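Local coordinates for protein formimidoylglutamase (Bacillus subtilis, PDB 3M1R) that catalyses the manganese-dependent hydrolysis of N-formimidoyl-L-glutamate to L-glutamate and formamide, the hydrolase route at this step of histidine degradation, at residues P46-S51 with G56-P61; H112-L115 with D120-P123; I132-I137 with L176-I181; G183-Q188 with Q234-F239. All blocks are in the same frame, centred on the assembly; numbering follows the deposited sequence.

Contact 1: residues P46-S51 with G56-P61; sequences PLSKSS and GASFAP
S48 and S58 supply the polar part of this contact, in which a loop folds back on the turn that leads into the next helix. The S58 hydroxyl donates a weak hydrogen bond from OG to S48 OG over 3.1 Å, and S48 OG in turn makes a weak bond to the backbone O of S55, so that one buried oxygen both receives and gives. Each serine holds its OG between its own backbone N and carbonyl carbon (chi1 57° in both), and this points the two oxygens at each other. Around this pair the contacts are mostly van der Waals. A57 CB lies 3.7 Å from S48 CB. P46 meets S58 along its backbone, with P46 O 3.2 Å from S58 CB and P46 CB 3.3 Å from S58 O. More loosely, P46 CB faces the ring of P61 across 4.3 Å to CG. Residues 57-59 form a 3-10 segment that runs into helix 60-69, and the contact thus seats the start of that helix against the loop leaving strand 39-45. Backbone bonds tie L47 to D129 and A57 to G128, close to N130, a residue of the metal site, while K49 NZ reaches S51 O of a second subunit. On the side away from the turn, L47 packs against S103 and H104 of helix 100-117.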
loop_
_atom_site.group_PDB
_atom_site.type_symbol
_atom_site.label_atom_id
_atom_site.label_comp_id
_atom_site.label_asym_id
_atom_site.label_seq_id
_atom_site.Cartn_x
_atom_site.Cartn_y
_atom_site.Cartn_z
ATOM N N PRO D 46 -25.596 -3.702 -2.396
ATOM C CA PRO D 46 -24.421 -2.847 -2.224
ATOM C C PRO D 46 -24.710 -1.559 -1.443
ATOM O O PRO D 46 -24.453 -0.477 -1.968
ATOM C CB PRO D 46 -24.034 -2.488 -3.667
ATOM C CG PRO D 46 -25.174 -2.974 -4.546
ATOM C CD PRO D 46 -26.266 -3.464 -3.681
ATOM N N LEU D 47 -25.234 -1.673 -0.227
ATOM C CA LEU D 47 -25.490 -0.510 0.621
ATOM C C LEU D 47 -24.411 -0.392 1.690
ATOM O O LEU D 47 -24.147 -1.345 2.425
ATOM C CB LEU D 47 -26.868 -0.619 1.281
ATOM C CG LEU D 47 -27.338 0.478 2.246
ATOM C CD1 LEU D 47 -27.735 1.736 1.504
ATOM C CD2 LEU D 47 -28.509 0.000 3.058
ATOM N N SER D 48 -23.789 0.776 1.784
ATOM C CA SER D 48 -22.797 0.985 2.821
ATOM C C SER D 48 -22.799 2.404 3.371
ATOM O O SER D 48 -21.991 2.732 4.239
ATOM C CB SER D 48 -21.393 0.607 2.320
ATOM O OG SER D 48 -21.038 1.347 1.162
ATOM N N LYS D 49 -23.695 3.249 2.877
ATOM C CA LYS D 49 -23.721 4.637 3.343
ATOM C C LYS D 49 -24.435 4.787 4.685
ATOM O O LYS D 49 -24.356 5.837 5.324
ATOM C CB LYS D 49 -24.301 5.577 2.280
ATOM C CG LYS D 49 -23.230 6.125 1.344
ATOM C CD LYS D 49 -23.820 6.796 0.114
ATOM C CE LYS D 49 -22.727 7.143 -0.881
ATOM N NZ LYS D 49 -23.260 7.598 -2.198
ATOM N N SER D 50 -25.110 3.725 5.113
ATOM C CA SER D 50 -25.780 3.699 6.415
ATOM C C SER D 50 -24.783 3.455 7.543
ATOM O O SER D 50 -25.071 3.716 8.716
ATOM C CB SER D 50 -26.866 2.622 6.435
ATOM O OG SER D 50 -26.430 1.480 5.726
ATOM N N SER D 51 -23.602 2.972 7.169
ATOM C CA SER D 51 -22.539 2.705 8.131
ATOM C C SER D 51 -22.174 3.931 8.967
ATOM O O SER D 51 -21.977 5.033 8.446
ATOM C CB SER D 51 -21.286 2.154 7.431
ATOM O OG SER D 51 -21.525 0.885 6.847
ATOM N N GLY D 56 -16.612 0.859 2.623
ATOM C CA GLY D 56 -16.643 0.448 1.230
ATOM C C GLY D 56 -17.391 -0.867 1.016
ATOM O O GLY D 56 -17.175 -1.577 0.018
ATOM N N ALA D 57 -18.284 -1.200 1.941
ATOM C CA ALA D 57 -19.042 -2.461 1.834
ATOM C C ALA D 57 -19.915 -2.513 0.586
ATOM O O ALA D 57 -20.324 -3.584 0.157
ATOM C CB ALA D 57 -19.897 -2.684 3.071
ATOM N N SER D 58 -20.217 -1.363 -0.003
ATOM C CA SER D 58 -20.963 -1.390 -1.254
ATOM C C SER D 58 -20.170 -2.121 -2.368
ATOM O O SER D 58 -20.739 -2.497 -3.376
ATOM C CB SER D 58 -21.354 0.033 -1.689
ATOM O OG SER D 58 -20.189 0.818 -1.814
ATOM N N PHE D 59 -18.865 -2.322 -2.187
ATOM C CA PHE D 59 -18.063 -3.013 -3.209
ATOM C C PHE D 59 -17.966 -4.525 -2.981
ATOM O O PHE D 59 -17.507 -5.267 -3.854
ATOM C CB PHE D 59 -16.641 -2.447 -3.257
ATOM C CG PHE D 59 -16.562 -1.060 -3.789
ATOM C CD1 PHE D 59 -16.381 0.002 -2.936
ATOM C CD2 PHE D 59 -16.674 -0.817 -5.143
ATOM C CE1 PHE D 59 -16.314 1.297 -3.419
ATOM C CE2 PHE D 59 -16.605 0.472 -5.639
ATOM C CZ PHE D 59 -16.424 1.533 -4.771
ATOM N N ALA D 60 -18.371 -4.970 -1.797
ATOM C CA ALA D 60 -18.248 -6.372 -1.406
ATOM C C ALA D 60 -18.995 -7.339 -2.330
ATOM O O ALA D 60 -18.496 -8.425 -2.611
ATOM C CB ALA D 60 -18.711 -6.554 0.029
ATOM N N PRO D 61 -20.210 -6.980 -2.776
ATOM C CA PRO D 61 -20.874 -7.988 -3.620
ATOM C C PRO D 61 -20.048 -8.295 -4.874
ATOM O O PRO D 61 -19.937 -9.452 -5.271
ATOM C CB PRO D 61 -22.224 -7.338 -3.965
ATOM C CG PRO D 61 -22.487 -6.401 -2.837
ATOM C CD PRO D 61 -21.109 -5.872 -2.414
#

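Contact 2: residues H112-L115 with D120-P123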
loop_
_atom_site.group_PDB
_atom_site.type_symbol
_atom_site.label_atom_id
_atom_site.label_comp_id
_atom_site.label_asym_id
_atom_site.label_seq_id
_atom_site.Cartn_x
_atom_site.Cartn_y
_atom_site.Cartn_z
ATOM N N HIS D 112 -39.352 -8.946 -1.111
ATOM C CA HIS D 112 -40.706 -9.428 -0.919
ATOM C C HIS D 112 -41.290 -9.948 -2.229
ATOM O O HIS D 112 -41.771 -11.072 -2.290
ATOM C CB HIS D 112 -41.613 -8.344 -0.333
ATOM C CG HIS D 112 -43.022 -8.804 -0.097
ATOM N ND1 HIS D 112 -43.439 -9.334 1.105
ATOM C CD2 HIS D 112 -44.106 -8.806 -0.907
ATOM C CE1 HIS D 112 -44.722 -9.642 1.027
ATOM N NE2 HIS D 112 -45.152 -9.333 -0.184
ATOM N N ALA D 113 -41.244 -9.130 -3.274
ATOM C CA ALA D 113 -41.759 -9.549 -4.571
ATOM C C ALA D 113 -41.091 -10.852 -5.015
ATOM O O ALA D 113 -41.767 -11.792 -5.433
ATOM C CB ALA D 113 -41.552 -8.453 -5.611
ATOM N N LEU D 114 -39.765 -10.898 -4.903
ATOM C CA LEU D 114 -38.971 -12.052 -5.326
ATOM C C LEU D 114 -39.347 -13.344 -4.596
ATOM O O LEU D 114 -39.566 -14.371 -5.230
ATOM C CB LEU D 114 -37.483 -11.763 -5.129
ATOM C CG LEU D 114 -36.558 -11.628 -6.338
ATOM C CD1 LEU D 114 -37.312 -11.386 -7.623
ATOM C CD2 LEU D 114 -35.507 -10.533 -6.100
ATOM N N LEU D 115 -39.404 -13.292 -3.267
ATOM C CA LEU D 115 -39.770 -14.455 -2.461
ATOM C C LEU D 115 -41.167 -14.955 -2.829
ATOM O O LEU D 115 -41.407 -16.159 -2.919
ATOM C CB LEU D 115 -39.752 -14.118 -0.970
ATOM C CG LEU D 115 -38.534 -14.374 -0.068
ATOM C CD1 LEU D 115 -37.412 -15.097 -0.789
ATOM C CD2 LEU D 115 -38.042 -13.084 0.579
ATOM N N ASP D 120 -39.726 -21.022 -4.119
ATOM C CA ASP D 120 -38.665 -21.988 -3.913
ATOM C C ASP D 120 -37.281 -21.341 -3.896
ATOM O O ASP D 120 -36.274 -22.042 -3.843
ATOM C CB ASP D 120 -38.729 -23.080 -4.974
ATOM C CG ASP D 120 -40.000 -23.909 -4.873
ATOM O OD1 ASP D 120 -40.675 -24.093 -5.910
ATOM O OD2 ASP D 120 -40.331 -24.359 -3.754
ATOM N N TRP D 121 -37.231 -20.013 -3.948
ATOM C CA TRP D 121 -35.949 -19.296 -3.850
ATOM C C TRP D 121 -35.400 -19.276 -2.423
ATOM O O TRP D 121 -36.107 -18.959 -1.464
ATOM C CB TRP D 121 -36.066 -17.871 -4.395
ATOM C CG TRP D 121 -34.801 -17.059 -4.250
ATOM C CD1 TRP D 121 -33.522 -17.475 -4.500
ATOM C CD2 TRP D 121 -34.704 -15.699 -3.843
ATOM N NE1 TRP D 121 -32.641 -16.463 -4.272
ATOM C CE2 TRP D 121 -33.342 -15.351 -3.865
ATOM C CE3 TRP D 121 -35.642 -14.728 -3.463
ATOM C CZ2 TRP D 121 -32.887 -14.094 -3.516
ATOM C CZ3 TRP D 121 -35.193 -13.472 -3.118
ATOM C CH2 TRP D 121 -33.828 -13.166 -3.143
ATOM N N VAL D 122 -34.137 -19.650 -2.295
ATOM C CA VAL D 122 -33.418 -19.526 -1.036
ATOM C C VAL D 122 -32.308 -18.516 -1.257
ATOM O O VAL D 122 -31.314 -18.821 -1.900
ATOM C CB VAL D 122 -32.796 -20.860 -0.616
ATOM C CG1 VAL D 122 -32.008 -20.691 0.683
ATOM C CG2 VAL D 122 -33.878 -21.920 -0.478
ATOM N N PRO D 123 -32.489 -17.294 -0.744
ATOM C CA PRO D 123 -31.538 -16.205 -0.986
ATOM C C PRO D 123 -30.114 -16.446 -0.464
ATOM O O PRO D 123 -29.924 -16.889 0.662
ATOM C CB PRO D 123 -32.176 -15.019 -0.258
ATOM C CG PRO D 123 -33.645 -15.315 -0.287
ATOM C CD PRO D 123 -33.737 -16.814 -0.119
#
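L114 and L115 of helix 100-117 close over W121 and P123 of strand 121-127, at the return of a beta-alpha-beta crossover in the parallel sheet. The indole is the centre of the contact, and its benzene half does the touching. L114 comes in with CB, 3.5 Å from W121 CZ3, while L115 swings its end inward and sets CD1 3.2 Å from W121 CE3. Both leucines meet the indole at a slant, but with chi1 (-113° and -95°) and chi2 off the staggered positions the exact place of the methyls, and so the shortness of the L115 contact, is doubtful. P123 CG covers one face of the indole near its rim, and L115 CD1 bridges to that CG at 3.8 Å. With CG of W121 anti to its backbone N (chi1 177°), the ring is carried toward the helix, and its NE1 finds a hydrogen-bond partner in A41 O of strand 39-45. I43 of that strand touches both L114 and W121. Since 39-45 lies between 87-93 and 121-127 in the sheet, the crossover passes over one strand, and the tryptophan fills the angle between helix and sheet, as expected of the three-layer alpha/beta/alpha fold of the arginase family.

Contact 3: residues I132-I137 with L176-I181; sequences ISYSTI and LDEEII
The phenol ring of Y134 and the carboxylate of E178 meet edge-on, their planes 76° apart. E178 OE1 sits at the ring's edge, close to its plane, and accepts a hydrogen bond from Y134 OH over a short 2.6 Å, using the lone pair on the side of the other carboxylate oxygen. That same OE1 is 3.3 Å from Y134 CE1. I180 reaches the ring obliquely, bringing CD1 to 3.5 Å from CE1 of Y134, and R174 makes a cation-pi contact with the tyrosine. Elsewhere the contact is aliphatic: the CG2 branches of I137 and I181 meet at 3.8 Å where the two side chains cross at a slant. The route of the chain explains how E178, I180 and I181 can all face helix 133-141. E179 adopts positive phi (66°) just past the end of helix 171-178, in a Schellman motif whose bonds include E179 N to L176 O at 3.1 Å. This reversal sends the two isoleucines toward Y134 and I137, while E178 extends its chain from the last turn. Y134 itself holds CG anti to its backbone N (chi1 167°), which throws the ring out from its helix to meet them. Both ends of the polar pair have second partners: E178 OE2 forms a salt bridge with R174 NH1, and K138 NZ donates to the oxygen of Y134. With cations beside carboxylate and phenol alike, the glutamate is probably ionised and the tyrosine O-H polarised, and this hydrogen bond joins the C-terminal end of helix 171-178 to the first turn of helix 133-141.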
loop_
_atom_site.group_PDB
_atom_site.type_symbol
_atom_site.label_atom_id
_atom_site.label_comp_id
_atom_site.label_asym_id
_atom_site.label_seq_id
_atom_site.Cartn_x
_atom_site.Cartn_y
_atom_site.Cartn_z
ATOM N N ILE D 132 -28.634 -3.744 6.346
ATOM C CA ILE D 132 -29.556 -4.389 5.405
ATOM C C ILE D 132 -30.365 -5.500 6.056
ATOM O O ILE D 132 -31.386 -5.914 5.518
ATOM C CB ILE D 132 -28.841 -4.964 4.136
ATOM C CG1 ILE D 132 -28.126 -6.283 4.449
ATOM C CG2 ILE D 132 -27.857 -3.944 3.558
ATOM C CD1 ILE D 132 -27.628 -7.035 3.201
ATOM N N SER D 133 -29.906 -5.982 7.209
ATOM C CA SER D 133 -30.546 -7.120 7.868
ATOM C C SER D 133 -31.968 -6.826 8.309
ATOM O O SER D 133 -32.788 -7.744 8.483
ATOM C CB SER D 133 -29.714 -7.608 9.056
ATOM O OG SER D 133 -28.464 -8.100 8.614
ATOM N N TYR D 134 -32.281 -5.551 8.488
ATOM C CA TYR D 134 -33.651 -5.209 8.809
ATOM C C TYR D 134 -34.562 -5.528 7.634
ATOM O O TYR D 134 -35.552 -6.241 7.789
ATOM C CB TYR D 134 -33.797 -3.741 9.177
ATOM C CG TYR D 134 -35.234 -3.307 9.211
ATOM C CD1 TYR D 134 -36.007 -3.489 10.355
ATOM C CD2 TYR D 134 -35.827 -2.713 8.103
ATOM C CE1 TYR D 134 -37.327 -3.087 10.396
ATOM C CE2 TYR D 134 -37.161 -2.303 8.136
ATOM C CZ TYR D 134 -37.900 -2.502 9.283
ATOM O OH TYR D 134 -39.215 -2.109 9.324
ATOM N N SER D 135 -34.232 -5.001 6.456
ATOM C CA SER D 135 -35.095 -5.195 5.289
ATOM C C SER D 135 -35.157 -6.657 4.794
ATOM O O SER D 135 -36.210 -7.130 4.374
ATOM C CB SER D 135 -34.705 -4.245 4.149
ATOM O OG SER D 135 -34.896 -2.886 4.517
ATOM N N THR D 136 -34.039 -7.369 4.838
ATOM C CA THR D 136 -34.014 -8.729 4.303
ATOM C C THR D 136 -34.857 -9.662 5.165
ATOM O O THR D 136 -35.755 -10.332 4.667
ATOM C CB THR D 136 -32.587 -9.264 4.210
ATOM O OG1 THR D 136 -31.906 -8.969 5.431
ATOM C CG2 THR D 136 -31.867 -8.597 3.076
ATOM N N ILE D 137 -34.566 -9.684 6.461
ATOM C CA ILE D 137 -35.317 -10.477 7.429
ATOM C C ILE D 137 -36.809 -10.155 7.459
ATOM O O ILE D 137 -37.642 -11.055 7.476
ATOM C CB ILE D 137 -34.709 -10.347 8.827
ATOM C CG1 ILE D 137 -33.321 -10.982 8.832
ATOM C CG2 ILE D 137 -35.585 -11.009 9.847
ATOM C CD1 ILE D 137 -32.553 -10.783 10.110
ATOM N N LEU D 176 -36.730 -6.271 16.606
ATOM C CA LEU D 176 -37.362 -6.561 17.901
ATOM C C LEU D 176 -38.504 -5.600 18.259
ATOM O O LEU D 176 -39.619 -6.028 18.604
ATOM C CB LEU D 176 -36.326 -6.555 19.025
ATOM C CG LEU D 176 -35.682 -7.883 19.415
ATOM C CD1 LEU D 176 -36.288 -9.018 18.634
ATOM C CD2 LEU D 176 -34.204 -7.838 19.197
ATOM N N ASP D 177 -38.229 -4.302 18.172
ATOM C CA ASP D 177 -39.224 -3.292 18.522
ATOM C C ASP D 177 -40.500 -3.448 17.694
ATOM O O ASP D 177 -41.608 -3.321 18.218
ATOM C CB ASP D 177 -38.650 -1.877 18.365
ATOM C CG ASP D 177 -37.723 -1.483 19.518
ATOM O OD1 ASP D 177 -37.730 -2.177 20.556
ATOM O OD2 ASP D 177 -37.001 -0.465 19.393
ATOM N N GLU D 178 -40.338 -3.743 16.407
ATOM C CA GLU D 178 -41.473 -3.774 15.495
ATOM C C GLU D 178 -42.157 -5.140 15.488
ATOM O O GLU D 178 -43.175 -5.335 14.823
ATOM C CB GLU D 178 -41.029 -3.360 14.091
ATOM C CG GLU D 178 -40.532 -1.922 14.039
ATOM C CD GLU D 178 -39.951 -1.539 12.692
ATOM O OE1 GLU D 178 -40.241 -2.234 11.696
ATOM O OE2 GLU D 178 -39.205 -0.536 12.634
ATOM N N GLU D 179 -41.576 -6.073 16.240
ATOM C CA GLU D 179 -42.102 -7.428 16.395
ATOM C C GLU D 179 -42.066 -8.245 15.112
ATOM O O GLU D 179 -42.901 -9.121 14.901
ATOM C CB GLU D 179 -43.518 -7.388 16.951
ATOM C CG GLU D 179 -43.654 -6.521 18.175
ATOM C CD GLU D 179 -45.009 -6.659 18.811
ATOM O OE1 GLU D 179 -45.790 -5.685 18.754
ATOM O OE2 GLU D 179 -45.292 -7.747 19.355
ATOM N N ILE D 180 -41.085 -7.967 14.262
ATOM C CA ILE D 180 -40.932 -8.711 13.021
ATOM C C ILE D 180 -40.444 -10.118 13.347
ATOM O O ILE D 180 -40.909 -11.097 12.770
ATOM C CB ILE D 180 -39.986 -7.984 12.051
ATOM C CG1 ILE D 180 -40.583 -6.619 11.685
ATOM C CG2 ILE D 180 -39.742 -8.822 10.800
ATOM C CD1 ILE D 180 -39.608 -5.658 11.014
ATOM N N ILE D 181 -39.511 -10.212 14.287
ATOM C CA ILE D 181 -39.130 -11.495 14.856
ATOM C C ILE D 181 -39.199 -11.358 16.357
ATOM O O ILE D 181 -39.302 -10.250 16.877
ATOM C CB ILE D 181 -37.701 -11.913 14.478
ATOM C CG1 ILE D 181 -36.690 -10.921 15.056
ATOM C CG2 ILE D 181 -37.568 -12.103 12.959
ATOM C CD1 ILE D 181 -35.233 -11.312 14.803
#

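Contact 4: residues G183-Q188 with Q234-F239; sequences GQHLIQ and QDKTDF
Q184 lies at the more open end of the contact, beside the exposed K236, its CG 4.0 Å from K236 NZ where the two side chains cross at about a right angle. Next in line, H185 offers its imidazole to both K236 and T237. The methyl group T237 CG2 sits over one face of the ring, 3.7 Å from its centroid and 15° off the normal, a CH-pi contact whose shortest atom pair is CG2 to H185 CG at 3.6 Å. K236 CB approaches the same ring obliquely, 3.7 Å from H185 NE2, and its chain then runs on, extended, toward Q184. The amino group stays clear of the histidine: K236 NZ is 5.7 Å from H185 NE2. T237 can turn its methyl to the ring because OG1 is set between the backbone N and the carbonyl carbon (chi1 59°), from where it bonds V233 O. That bond attaches the type I turn Q234-T237 to helix 222-234, part of the crossover from strand 210-213 to 239-245, which passes over strands 186-191 and 147-152. On the other side, H185 ends a 3-10 segment, closed by L186 N bonding to G183 O at 3.2 Å. From L186 the chain becomes strand 186-191, lying in the sheet between strands 147-152 and 210-213. I187 packs on I229 and V233 of helix 222-234, the helix that precedes the turn carrying K236 and T237.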
loop_
_atom_site.group_PDB
_atom_site.type_symbol
_atom_site.label_atom_id
_atom_site.label_comp_id
_atom_site.label_asym_id
_atom_site.label_seq_id
_atom_site.Cartn_x
_atom_site.Cartn_y
_atom_site.Cartn_z
ATOM N N GLY D 183 -37.563 -11.961 20.219
ATOM C CA GLY D 183 -36.264 -12.008 20.867
ATOM C C GLY D 183 -35.744 -13.407 21.155
ATOM O O GLY D 183 -34.557 -13.693 20.953
ATOM N N GLN D 184 -36.624 -14.290 21.615
ATOM C CA GLN D 184 -36.185 -15.636 21.971
ATOM C C GLN D 184 -35.959 -16.532 20.755
ATOM O O GLN D 184 -35.513 -17.666 20.898
ATOM C CB GLN D 184 -37.148 -16.295 22.948
ATOM C CG GLN D 184 -38.434 -16.781 22.318
ATOM C CD GLN D 184 -39.554 -15.782 22.449
ATOM O OE1 GLN D 184 -39.317 -14.575 22.544
ATOM N NE2 GLN D 184 -40.789 -16.277 22.468
ATOM N N HIS D 185 -36.267 -16.026 19.565
ATOM C CA HIS D 185 -36.002 -16.760 18.326
ATOM C C HIS D 185 -34.736 -16.262 17.660
ATOM O O HIS D 185 -34.450 -16.625 16.523
ATOM C CB HIS D 185 -37.152 -16.597 17.343
ATOM C CG HIS D 185 -38.475 -16.992 17.907
ATOM N ND1 HIS D 185 -39.662 -16.459 17.455
ATOM C CD2 HIS D 185 -38.798 -17.863 18.892
ATOM C CE1 HIS D 185 -40.662 -16.992 18.137
ATOM N NE2 HIS D 185 -40.165 -17.844 19.015
ATOM N N LEU D 186 -33.997 -15.423 18.376
ATOM C CA LEU D 186 -32.767 -14.819 17.885
ATOM C C LEU D 186 -31.639 -15.486 18.637
ATOM O O LEU D 186 -31.612 -15.447 19.868
ATOM C CB LEU D 186 -32.754 -13.321 18.207
ATOM C CG LEU D 186 -32.037 -12.324 17.281
ATOM C CD1 LEU D 186 -31.548 -11.122 18.061
ATOM C CD2 LEU D 186 -30.895 -12.962 16.537
ATOM N N ILE D 187 -30.727 -16.119 17.906
ATOM C CA ILE D 187 -29.521 -16.680 18.505
ATOM C C ILE D 187 -28.285 -15.882 18.056
ATOM O O ILE D 187 -27.898 -15.914 16.879
ATOM C CB ILE D 187 -29.362 -18.162 18.132
ATOM C CG1 ILE D 187 -30.544 -18.958 18.661
ATOM C CG2 ILE D 187 -28.099 -18.733 18.705
ATOM C CD1 ILE D 187 -30.651 -20.288 18.021
ATOM N N GLN D 188 -27.671 -15.161 18.994
ATOM C CA GLN D 188 -26.480 -14.373 18.685
ATOM C C GLN D 188 -25.261 -15.181 19.054
ATOM O O GLN D 188 -25.104 -15.570 20.206
ATOM C CB GLN D 188 -26.475 -13.040 19.439
ATOM C CG GLN D 188 -27.694 -12.172 19.173
ATOM C CD GLN D 188 -27.562 -10.776 19.783
ATOM O OE1 GLN D 188 -27.159 -10.620 20.941
ATOM N NE2 GLN D 188 -27.924 -9.759 19.008
ATOM N N GLN D 234 -35.865 -24.013 16.883
ATOM C CA GLN D 234 -36.549 -24.640 15.750
ATOM C C GLN D 234 -37.961 -25.081 16.109
ATOM O O GLN D 234 -38.848 -25.113 15.251
ATOM C CB GLN D 234 -35.772 -25.864 15.253
ATOM C CG GLN D 234 -34.417 -25.558 14.643
ATOM C CD GLN D 234 -34.202 -26.256 13.309
ATOM O OE1 GLN D 234 -33.341 -27.125 13.188
ATOM N NE2 GLN D 234 -34.988 -25.877 12.300
ATOM N N ASP D 235 -38.151 -25.434 17.380
ATOM C CA ASP D 235 -39.422 -25.958 17.867
ATOM C C ASP D 235 -40.460 -24.852 17.992
ATOM O O ASP D 235 -41.658 -25.123 18.088
ATOM C CB ASP D 235 -39.237 -26.646 19.225
ATOM C CG ASP D 235 -38.733 -28.083 19.102
ATOM O OD1 ASP D 235 -38.613 -28.591 17.963
ATOM O OD2 ASP D 235 -38.461 -28.709 20.151
ATOM N N LYS D 236 -40.000 -23.605 18.003
ATOM C CA LYS D 236 -40.902 -22.468 18.152
ATOM C C LYS D 236 -41.052 -21.701 16.844
ATOM O O LYS D 236 -41.703 -20.659 16.813
ATOM C CB LYS D 236 -40.386 -21.498 19.219
ATOM C CG LYS D 236 -40.085 -22.106 20.568
ATOM C CD LYS D 236 -39.521 -21.040 21.496
ATOM C CE LYS D 236 -38.988 -21.629 22.790
ATOM N NZ LYS D 236 -38.286 -20.599 23.619
ATOM N N THR D 237 -40.437 -22.198 15.774
ATOM C CA THR D 237 -40.382 -21.449 14.517
ATOM C C THR D 237 -40.540 -22.331 13.277
ATOM O O THR D 237 -40.358 -23.557 13.325
ATOM C CB THR D 237 -39.079 -20.638 14.401
ATOM O OG1 THR D 237 -37.957 -21.524 14.476
ATOM C CG2 THR D 237 -38.975 -19.632 15.528
ATOM N N ASP D 238 -40.883 -21.692 12.164
ATOM C CA ASP D 238 -41.111 -22.398 10.914
ATOM C C ASP D 238 -39.907 -22.372 9.989
ATOM O O ASP D 238 -39.724 -23.289 9.194
ATOM C CB ASP D 238 -42.325 -21.817 10.193
ATOM C CG ASP D 238 -43.632 -22.246 10.822
ATOM O OD1 ASP D 238 -43.729 -23.414 11.253
ATOM O OD2 ASP D 238 -44.560 -21.415 10.883
ATOM N N PHE D 239 -39.099 -21.316 10.083
ATOM C CA PHE D 239 -37.925 -21.165 9.221
ATOM C C PHE D 239 -36.739 -20.598 9.984
ATOM O O PHE D 239 -36.902 -19.962 11.027
ATOM C CB PHE D 239 -38.225 -20.227 8.053
ATOM C CG PHE D 239 -39.436 -20.610 7.260
ATOM C CD1 PHE D 239 -40.697 -20.183 7.648
ATOM C CD2 PHE D 239 -39.314 -21.380 6.116
ATOM C CE1 PHE D 239 -41.812 -20.527 6.920
ATOM C CE2 PHE D 239 -40.430 -21.729 5.378
ATOM C CZ PHE D 239 -41.680 -21.300 5.782
#

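The contacts lie in series along the chain, around one parallel sheet of the arginase fold. Contacts 1 and 3 lie nearest the metals: the side chain of I137 is about 11 Å, and that of A57 about 12 Å, from a bound calcium ion. They touch each other where L47 CD2 meets I132 CG2 at 4.0 Å. Contact 3 also joins contact 4, through L176 CD1 and G183 N at 3.6 Å, their centres being about 13 Å apart. Contact 2, away from the metal site, comes within about 5 Å of contact 3 at the nearest atoms. Contacts 1 and 4, on opposite sides of the chain's centre, stand about 28 Å apart between centres.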